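Local coordinates for galactose-binding like protein (Bacteroides thetaiotaomicron, PDB 7M1A) that binds calcium and probably carbohydrate through the C-terminal galactose-binding-like domain of a SusE-like protein that may help degrade glycans, at residues L3-D16 and F58-R70. Residues are numbered along the deposited sequence; the frame is centred on the assembly and turned at random.
Sequences LDKTKFREMYLQND and FTFDLGVLAKLSR
Strand 9-11 pairs antiparallel with strand 58-62 in the sheet of a galactose-binding-like beta-sandwich, 58-62 being paired on its other edge with strand 151-158. Arg-9 and Asp-61 form the hydrogen-bonded pair: Arg-9 N donates to Asp-61 O and Asp-61 N to Arg-9 O, each at 2.8 Å. Asp-61 also closes an Asx turn, its OD1 accepting from Gly-63 N and forming a salt bridge to Arg-152. Toward 16, Thr-59 OG1 donates to Asp-16 OD2 at 2.8 Å, on the syn side and 20° out of the carboxylate plane; Leu-13 N reaches that same oxygen from the opposite face. A water links OD2 to Met-11 O and Thr-59 N, and Arg-155 bridges to Asp-16 OD1. With chi1 at -54°, Thr-59 puts OG1 beside its backbone N, where it meets the acid, and its methyl near Leu-13 CD1 and Met-11 CB. At the other end, Leu-62 CD2 sits over one face of the Phe-8 ring, 4.0 Å from its centroid, with Lys-5 CA over the opposite face. Leu-3 CD1 tucks among Leu-62 CD1, Ala-66 CB and Leu-68 CD2, 3.9 Å from the last, as the chain turns its corner at 63-64. Here a second water donates to both Asp-4 O and Leu-62 O, joining two carbonyls that cannot bond each other directly. Arg-9 NE and Asp-61 OD2 pair reciprocally with Asp-61 and Arg-9 of the second subunit, and Arg-9 NH2 meets Glu-99 of that subunit. Gripped by two donors, a water and an arginine, the buried Asp-16 carboxylate is probably kept ionised, tying the loop after strand 9-11 to Thr-59, while apolar packing secures the N-terminal end.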
ATOM      1  N   LEU A   3      10.693  11.278 -13.124  1.00  8.24           N
ATOM      2  CA  LEU A   3      10.306  11.551 -11.736  1.00  8.57           C
ATOM      3  C   LEU A   3      10.896  10.487 -10.816  1.00  9.38           C
ATOM      4  O   LEU A   3      11.043   9.317 -11.207  1.00  8.79           O
ATOM      5  CB  LEU A   3       8.782  11.549 -11.614  1.00  9.34           C
ATOM      6  CG  LEU A   3       8.004  12.628 -12.397  1.00 10.97           C
ATOM      7  CD1 LEU A   3       6.543  12.691 -11.911  1.00  9.79           C
ATOM      8  CD2 LEU A   3       8.649  14.026 -12.328  1.00 12.30           C
ATOM      9  N   ASP A   4      11.313  10.893  -9.623  1.00  9.37           N
ATOM     10  CA  ASP A   4      12.026  10.059  -8.671  1.00  9.34           C
ATOM     11  C   ASP A   4      11.063   9.042  -8.048  1.00  7.94           C
ATOM     12  O   ASP A   4      10.203   9.370  -7.215  1.00  8.00           O
ATOM     13  CB  ASP A   4      12.632  10.966  -7.587  1.00  9.37           C
ATOM     14  CG  ASP A   4      13.499  10.170  -6.602  1.00 10.27           C
ATOM     15  OD1 ASP A   4      13.500   8.944  -6.652  1.00 12.06           O
ATOM     16  OD2 ASP A   4      14.130  10.876  -5.722  1.00 13.93           O
ATOM     17  N   LYS A   5      11.208   7.796  -8.516  1.00  7.18           N
ATOM     18  CA  LYS A   5      10.319   6.703  -8.077  1.00  7.56           C
ATOM     19  C   LYS A   5      10.478   6.347  -6.598  1.00  7.34           C
ATOM     20  O   LYS A   5       9.539   5.781  -6.031  1.00  7.54           O
ATOM     21  CB  LYS A   5      10.515   5.433  -8.921  1.00  7.96           C
ATOM     22  CG  LYS A   5      10.081   5.638 -10.363  1.00  7.06           C
ATOM     23  CD  LYS A   5      10.443   4.457 -11.238  1.00  7.82           C
ATOM     24  CE  LYS A   5       9.819   4.588 -12.621  1.00  7.47           C
ATOM     25  NZ  LYS A   5      10.220   3.469 -13.505  1.00  7.58           N
ATOM     26  N   THR A   6      11.610   6.786  -5.985  1.00  7.90           N
ATOM     27  CA  THR A   6      11.764   6.520  -4.560  1.00  7.70           C
ATOM     28  C   THR A   6      10.727   7.236  -3.709  1.00  7.48           C
ATOM     29  O   THR A   6      10.484   6.826  -2.561  1.00  9.99           O
ATOM     30  CB  THR A   6      13.201   6.751  -4.041  1.00  8.03           C
ATOM     31  OG1 THR A   6      13.398   8.178  -4.031  1.00 10.37           O
ATOM     32  CG2 THR A   6      14.271   5.988  -4.810  1.00  9.76           C
ATOM     33  N   LYS A   7      10.115   8.296  -4.285  1.00  6.98           N
ATOM     34  CA  LYS A   7       9.133   9.108  -3.612  1.00  8.05           C
ATOM     35  C   LYS A   7       7.698   8.618  -3.855  1.00  7.57           C
ATOM     36  O   LYS A   7       6.728   9.096  -3.248  1.00  8.36           O
ATOM     37  CB  LYS A   7       9.244  10.554  -4.041  1.00  9.37           C
ATOM     38  CG  LYS A   7      10.608  11.139  -3.708  1.00 13.22           C
ATOM     39  CD  LYS A   7      10.673  12.607  -3.979  1.00 14.22           C
ATOM     40  CE  LYS A   7      12.051  13.206  -3.651  1.00 17.69           C
ATOM     41  NZ  LYS A   7      12.555  12.828  -2.285  1.00 22.87           N
ATOM     42  N   PHE A   8       7.507   7.695  -4.816  1.00  6.72           N
ATOM     43  CA  PHE A   8       6.103   7.285  -5.138  1.00  6.37           C
ATOM     44  C   PHE A   8       5.534   6.503  -3.942  1.00  6.15           C
ATOM     45  O   PHE A   8       6.270   5.791  -3.226  1.00  6.08           O
ATOM     46  CB  PHE A   8       6.081   6.357  -6.382  1.00  6.85           C
ATOM     47  CG  PHE A   8       6.344   6.981  -7.723  1.00  5.73           C
ATOM     48  CD1 PHE A   8       6.910   8.256  -7.865  1.00  7.33           C
ATOM     49  CD2 PHE A   8       6.001   6.243  -8.886  1.00  6.87           C
ATOM     50  CE1 PHE A   8       7.143   8.792  -9.129  1.00  6.73           C
ATOM     51  CE2 PHE A   8       6.246   6.757 -10.159  1.00  6.99           C
ATOM     52  CZ  PHE A   8       6.851   8.003 -10.281  1.00  8.85           C
ATOM     53  N   ARG A   9       4.216   6.608  -3.759  1.00  6.37           N
ATOM     54  CA  ARG A   9       3.585   5.896  -2.665  1.00  6.10           C
ATOM     55  C   ARG A   9       2.259   5.294  -3.084  1.00  5.21           C
ATOM     56  O   ARG A   9       1.463   5.951  -3.796  1.00  7.14           O
ATOM     57  CB  ARG A   9       3.289   6.838  -1.481  1.00  7.01           C
ATOM     58  CG  ARG A   9       4.556   7.412  -0.876  1.00  7.64           C
ATOM     59  CD  ARG A   9       5.366   6.460  -0.021  1.00  7.84           C
ATOM     60  NE  ARG A   9       6.474   7.068   0.609  1.00  9.55           N
ATOM     61  CZ  ARG A   9       7.718   7.093   0.132  1.00  8.38           C
ATOM     62  NH1 ARG A   9       8.007   6.549  -1.025  1.00  9.53           N
ATOM     63  NH2 ARG A   9       8.683   7.668   0.816  1.00 12.54           N
ATOM     64  N   GLU A  10       2.012   4.037  -2.687  1.00  6.34           N
ATOM     65  CA  GLU A  10       0.708   3.411  -2.885  1.00  5.71           C
ATOM     66  C   GLU A  10      -0.353   4.201  -2.103  1.00  6.35           C
ATOM     67  O   GLU A  10      -0.068   4.764  -1.049  1.00  7.19           O
ATOM     68  CB  GLU A  10       0.834   1.959  -2.411  1.00  7.30           C
ATOM     69  CG  GLU A  10      -0.396   1.107  -2.521  1.00  8.18           C
ATOM     70  CD  GLU A  10      -1.320   1.042  -1.343  1.00  8.34           C
ATOM     71  OE1 GLU A  10      -1.255   2.003  -0.526  1.00  8.72           O
ATOM     72  OE2 GLU A  10      -2.174   0.179  -1.351  1.00  9.95           O
HETATM   73  N   MSE A  11      -1.563   4.266  -2.685  1.00  6.04           N
HETATM   74  CA  MSE A  11      -2.742   4.729  -1.971  1.00  6.11           C
HETATM   75  C   MSE A  11      -3.818   3.668  -2.091  1.00  6.61           C
HETATM   76  O   MSE A  11      -3.737   2.781  -2.963  1.00  8.12           O
HETATM   77  CB  MSE A  11      -3.196   6.056  -2.524  1.00  6.09           C
HETATM   78  CG  MSE A  11      -2.155   7.133  -2.310  1.00  7.40           C
HETATM   79 SE   MSE A  11      -2.783   8.905  -2.842  0.73  5.55          SE
HETATM   80  CE  MSE A  11      -4.006   9.183  -1.372  1.00  9.43           C
ATOM     81  N   TYR A  12      -4.932   3.845  -1.340  1.00  6.92           N
ATOM     82  CA  TYR A  12      -5.989   2.843  -1.436  1.00  6.86           C
ATOM     83  C   TYR A  12      -7.262   3.586  -1.071  1.00  7.43           C
ATOM     84  O   TYR A  12      -7.458   3.954   0.104  1.00  6.95           O
ATOM     85  CB  TYR A  12      -5.811   1.647  -0.505  1.00  8.48           C
ATOM     86  CG  TYR A  12      -6.858   0.602  -0.835  1.00  8.56           C
ATOM     87  CD1 TYR A  12      -6.791  -0.188  -2.018  1.00  9.74           C
ATOM     88  CD2 TYR A  12      -8.012   0.506  -0.028  1.00 12.15           C
ATOM     89  CE1 TYR A  12      -7.818  -1.072  -2.339  1.00 11.34           C
ATOM     90  CE2 TYR A  12      -9.025  -0.393  -0.349  1.00 14.83           C
ATOM     91  CZ  TYR A  12      -8.942  -1.137  -1.521  1.00 14.74           C
ATOM     92  OH  TYR A  12      -9.964  -1.955  -1.857  1.00 26.43           O
ATOM     93  N   LEU A  13      -8.058   3.943  -2.096  1.00  7.62           N
ATOM     94  CA  LEU A  13      -9.307   4.667  -1.916  1.00  8.83           C
ATOM     95  C   LEU A  13     -10.468   3.705  -1.991  1.00  9.54           C
ATOM     96  O   LEU A  13     -10.321   2.624  -2.494  1.00  8.27           O
ATOM     97  CB  LEU A  13      -9.485   5.696  -3.041  1.00  7.39           C
ATOM     98  CG  LEU A  13      -8.312   6.630  -3.340  1.00  7.26           C
ATOM     99  CD1 LEU A  13      -8.697   7.737  -4.313  1.00 11.27           C
ATOM    100  CD2 LEU A  13      -7.781   7.265  -2.026  1.00 10.01           C
ATOM    101  N   GLN A  14     -11.645   4.061  -1.420  1.00  8.53           N
ATOM    102  CA  GLN A  14     -12.728   3.051  -1.384  1.00  8.74           C
ATOM    103  C   GLN A  14     -13.055   2.632  -2.800  1.00  8.52           C
ATOM    104  O   GLN A  14     -13.139   3.486  -3.713  1.00 11.67           O
ATOM    105  CB  GLN A  14     -13.994   3.780  -0.861  1.00 12.20           C
ATOM    106  CG  GLN A  14     -15.174   2.887  -0.435  1.00 15.75           C
ATOM    107  CD  GLN A  14     -16.366   3.710   0.011  1.00 29.23           C
ATOM    108  OE1 GLN A  14     -16.275   4.881   0.387  1.00 26.73           O
ATOM    109  NE2 GLN A  14     -17.522   3.084  -0.016  1.00 30.83           N
ATOM    110  N   ASN A  15     -13.347   1.356  -2.924  1.00  9.81           N
ATOM    111  CA  ASN A  15     -13.695   0.681  -4.190  1.00 11.09           C
ATOM    112  C   ASN A  15     -12.492   0.489  -5.101  1.00 10.57           C
ATOM    113  O   ASN A  15     -12.677  -0.062  -6.172  1.00 12.10           O
ATOM    114  CB  ASN A  15     -14.913   1.345  -4.880  1.00 12.68           C
ATOM    115  CG  ASN A  15     -16.123   1.278  -3.997  1.00 16.88           C
ATOM    116  OD1 ASN A  15     -16.401   0.232  -3.422  1.00 20.54           O
ATOM    117  ND2 ASN A  15     -16.785   2.404  -3.885  1.00 24.00           N
ATOM    118  N   ASP A  16     -11.260   0.929  -4.751  1.00  8.78           N
ATOM    119  CA  ASP A  16     -10.128   0.599  -5.603  1.00  8.40           C
ATOM    120  C   ASP A  16      -9.950  -0.920  -5.648  1.00  7.18           C
ATOM    121  O   ASP A  16     -10.307  -1.636  -4.714  1.00  9.00           O
ATOM    122  CB  ASP A  16      -8.839   1.227  -5.083  1.00  6.88           C
ATOM    123  CG  ASP A  16      -8.705   2.733  -5.337  1.00  7.29           C
ATOM    124  OD1 ASP A  16      -9.541   3.287  -6.098  1.00  9.10           O
ATOM    125  OD2 ASP A  16      -7.671   3.302  -4.966  1.00  7.74           O
ATOM    126  N   PHE A  58      -6.795   1.735  -9.682  1.00  6.77           N
ATOM    127  CA  PHE A  58      -5.952   1.840  -8.486  1.00  5.90           C
ATOM    128  C   PHE A  58      -5.278   3.220  -8.535  1.00  5.26           C
ATOM    129  O   PHE A  58      -5.320   3.944  -9.543  1.00  6.37           O
ATOM    130  CB  PHE A  58      -4.956   0.665  -8.414  1.00  7.10           C
ATOM    131  CG  PHE A  58      -3.943   0.629  -9.511  1.00  6.79           C
ATOM    132  CD1 PHE A  58      -2.778   1.383  -9.483  1.00  7.60           C
ATOM    133  CD2 PHE A  58      -4.224  -0.109 -10.674  1.00  7.92           C
ATOM    134  CE1 PHE A  58      -1.867   1.389 -10.533  1.00  8.00           C
ATOM    135  CE2 PHE A  58      -3.327  -0.101 -11.745  1.00  8.71           C
ATOM    136  CZ  PHE A  58      -2.168   0.678 -11.716  1.00  8.57           C
ATOM    137  N   THR A  59      -4.735   3.606  -7.360  1.00  5.97           N
ATOM    138  CA  THR A  59      -4.394   4.992  -7.093  1.00  5.15           C
ATOM    139  C   THR A  59      -2.996   5.037  -6.463  1.00  5.61           C
ATOM    140  O   THR A  59      -2.663   4.230  -5.580  1.00  6.65           O
ATOM    141  CB  THR A  59      -5.400   5.555  -6.096  1.00  6.07           C
ATOM    142  OG1 THR A  59      -6.753   5.361  -6.548  1.00  6.32           O
ATOM    143  CG2 THR A  59      -5.204   7.034  -5.852  1.00  7.73           C
ATOM    144  N   PHE A  60      -2.221   6.097  -6.761  1.00  5.89           N
ATOM    145  CA  PHE A  60      -0.914   6.287  -6.123  1.00  5.48           C
ATOM    146  C   PHE A  60      -0.523   7.756  -6.143  1.00  5.51           C
ATOM    147  O   PHE A  60      -1.193   8.571  -6.748  1.00  6.92           O
ATOM    148  CB  PHE A  60       0.170   5.382  -6.715  1.00  6.52           C
ATOM    149  CG  PHE A  60       0.428   5.542  -8.178  1.00  5.54           C
ATOM    150  CD1 PHE A  60      -0.390   4.911  -9.111  1.00  5.35           C
ATOM    151  CD2 PHE A  60       1.489   6.315  -8.678  1.00  6.51           C
ATOM    152  CE1 PHE A  60      -0.100   4.949 -10.494  1.00  6.31           C
ATOM    153  CE2 PHE A  60       1.746   6.400 -10.074  1.00  7.71           C
ATOM    154  CZ  PHE A  60       0.968   5.715 -10.957  1.00  7.46           C
ATOM    155  N   ASP A  61       0.531   8.088  -5.410  1.00  7.40           N
ATOM    156  CA  ASP A  61       1.013   9.436  -5.158  1.00  6.36           C
ATOM    157  C   ASP A  61       2.398   9.479  -5.774  1.00  6.12           C
ATOM    158  O   ASP A  61       3.276   8.643  -5.438  1.00  7.28           O
ATOM    159  CB  ASP A  61       1.034   9.598  -3.645  1.00  6.86           C
ATOM    160  CG  ASP A  61       1.467  10.917  -3.075  1.00  7.13           C
ATOM    161  OD1 ASP A  61       1.996  11.778  -3.795  1.00  8.61           O
ATOM    162  OD2 ASP A  61       1.181  11.115  -1.860  1.00  9.18           O
ATOM    163  N   LEU A  62       2.679  10.494  -6.599  1.00  5.63           N
ATOM    164  CA  LEU A  62       4.008  10.698  -7.191  1.00  6.93           C
ATOM    165  C   LEU A  62       4.988  11.290  -6.177  1.00  7.23           C
ATOM    166  O   LEU A  62       6.204  11.261  -6.430  1.00  8.89           O
ATOM    167  CB  LEU A  62       3.959  11.633  -8.435  1.00  7.86           C
ATOM    168  CG  LEU A  62       3.046  11.159  -9.587  1.00  7.33           C
ATOM    169  CD1 LEU A  62       2.830  12.267 -10.594  1.00  8.92           C
ATOM    170  CD2 LEU A  62       3.655   9.918 -10.260  1.00  8.58           C
ATOM    171  N   GLY A  63       4.481  11.833  -5.051  1.00  7.09           N
ATOM    172  CA  GLY A  63       5.402  12.381  -4.066  1.00  8.95           C
ATOM    173  C   GLY A  63       5.891  13.784  -4.413  1.00 10.51           C
ATOM    174  O   GLY A  63       6.630  14.365  -3.636  1.00 15.00           O
ATOM    175  N   VAL A  64       5.478  14.327  -5.561  1.00  9.70           N
ATOM    176  CA  VAL A  64       5.849  15.665  -5.994  1.00 10.12           C
ATOM    177  C   VAL A  64       4.658  16.172  -6.818  1.00  9.68           C
ATOM    178  O   VAL A  64       3.898  15.371  -7.357  1.00 10.09           O
ATOM    179  CB  VAL A  64       7.120  15.616  -6.880  1.00 12.44           C
ATOM    180  CG1 VAL A  64       8.353  15.208  -6.069  1.00 16.61           C
ATOM    181  CG2 VAL A  64       6.905  14.751  -8.130  1.00 13.66           C
ATOM    182  N   LEU A  65       4.546  17.497  -6.945  1.00 11.92           N
ATOM    183  CA  LEU A  65       3.643  18.131  -7.889  1.00 12.25           C
ATOM    184  C   LEU A  65       4.408  18.358  -9.176  1.00 12.87           C
ATOM    185  O   LEU A  65       5.455  19.057  -9.170  1.00 14.44           O
ATOM    186  CB  LEU A  65       3.134  19.472  -7.302  1.00 13.30           C
ATOM    187  CG  LEU A  65       2.134  20.266  -8.185  1.00 13.66           C
ATOM    188  CD1 LEU A  65       0.794  19.541  -8.406  1.00 12.72           C
ATOM    189  CD2 LEU A  65       1.846  21.660  -7.563  1.00 19.07           C
ATOM    190  N   ALA A  66       3.883  17.750 -10.268  1.00 10.31           N
ATOM    191  CA  ALA A  66       4.710  17.748 -11.458  1.00 11.25           C
ATOM    192  C   ALA A  66       3.928  18.278 -12.642  1.00  8.38           C
ATOM    193  O   ALA A  66       2.743  17.897 -12.847  1.00 10.24           O
ATOM    194  CB  ALA A  66       5.062  16.306 -11.841  1.00 14.12           C
ATOM    195  N   LYS A  67       4.713  18.957 -13.483  1.00 10.28           N
ATOM    196  CA  LYS A  67       4.135  19.161 -14.861  1.00  9.82           C
ATOM    197  C   LYS A  67       4.551  17.957 -15.726  1.00  6.87           C
ATOM    198  O   LYS A  67       5.764  17.807 -15.995  1.00 10.08           O
ATOM    199  CB  LYS A  67       4.624  20.470 -15.520  1.00 11.74           C
ATOM    200  CG  LYS A  67       3.985  20.725 -16.874  1.00 13.03           C
ATOM    201  CD  LYS A  67       2.603  21.222 -16.854  1.00 12.55           C
ATOM    202  CE  LYS A  67       2.168  21.782 -18.183  1.00 19.89           C
ATOM    203  NZ  LYS A  67       0.761  22.224 -18.097  1.00 22.08           N
ATOM    204  N   LEU A  68       3.611  17.058 -16.048  1.00  8.63           N
ATOM    205  CA  LEU A  68       4.015  15.822 -16.665  1.00  8.42           C
ATOM    206  C   LEU A  68       4.328  16.083 -18.146  1.00  7.31           C
ATOM    207  O   LEU A  68       3.605  16.769 -18.864  1.00  9.54           O
ATOM    208  CB  LEU A  68       2.887  14.782 -16.603  1.00  9.31           C
ATOM    209  CG  LEU A  68       2.573  14.324 -15.178  1.00  9.32           C
ATOM    210  CD1 LEU A  68       1.414  13.323 -15.205  1.00 10.73           C
ATOM    211  CD2 LEU A  68       3.827  13.730 -14.555  1.00 10.75           C
ATOM    212  N   SER A  69       5.319  15.319 -18.652  1.00  8.14           N
ATOM    213  CA  SER A  69       5.715  15.365 -20.064  1.00  8.01           C
ATOM    214  C   SER A  69       5.518  14.023 -20.782  1.00  7.77           C
ATOM    215  O   SER A  69       5.031  14.002 -21.925  1.00  8.61           O
ATOM    216  CB  SER A  69       7.109  15.819 -20.171  1.00 10.44           C
ATOM    217  OG  SER A  69       7.991  14.920 -19.503  1.00 13.84           O
ATOM    218  N   ARG A  70       5.829  12.885 -20.104  1.00  7.86           N
ATOM    219  CA  ARG A  70       5.707  11.603 -20.771  1.00  7.53           C
ATOM    220  C   ARG A  70       5.340  10.525 -19.761  1.00  5.83           C
ATOM    221  O   ARG A  70       5.576  10.664 -18.523  1.00  7.79           O
ATOM    222  CB  ARG A  70       7.055  11.252 -21.467  1.00 10.06           C
ATOM    223  CG  ARG A  70       7.509  12.245 -22.538  1.00  9.54           C
ATOM    224  CD  ARG A  70       8.595  11.665 -23.454  1.00 12.97           C
ATOM    225  NE  ARG A  70       8.139  10.759 -24.503  1.00  9.80           N
ATOM    226  CZ  ARG A  70       8.159   9.436 -24.422  1.00  9.54           C
ATOM    227  NH1 ARG A  70       8.900   8.846 -23.464  1.00 10.43           N
ATOM    228  NH2 ARG A  70       7.661   8.642 -25.338  1.00 12.89           N
TER
HETATM  229  O   HOH W   1       8.718  11.731  -7.597  1.00 10.51           O
HETATM  230  O   HOH W   2      -5.282   1.899  -5.039  1.00  6.37           O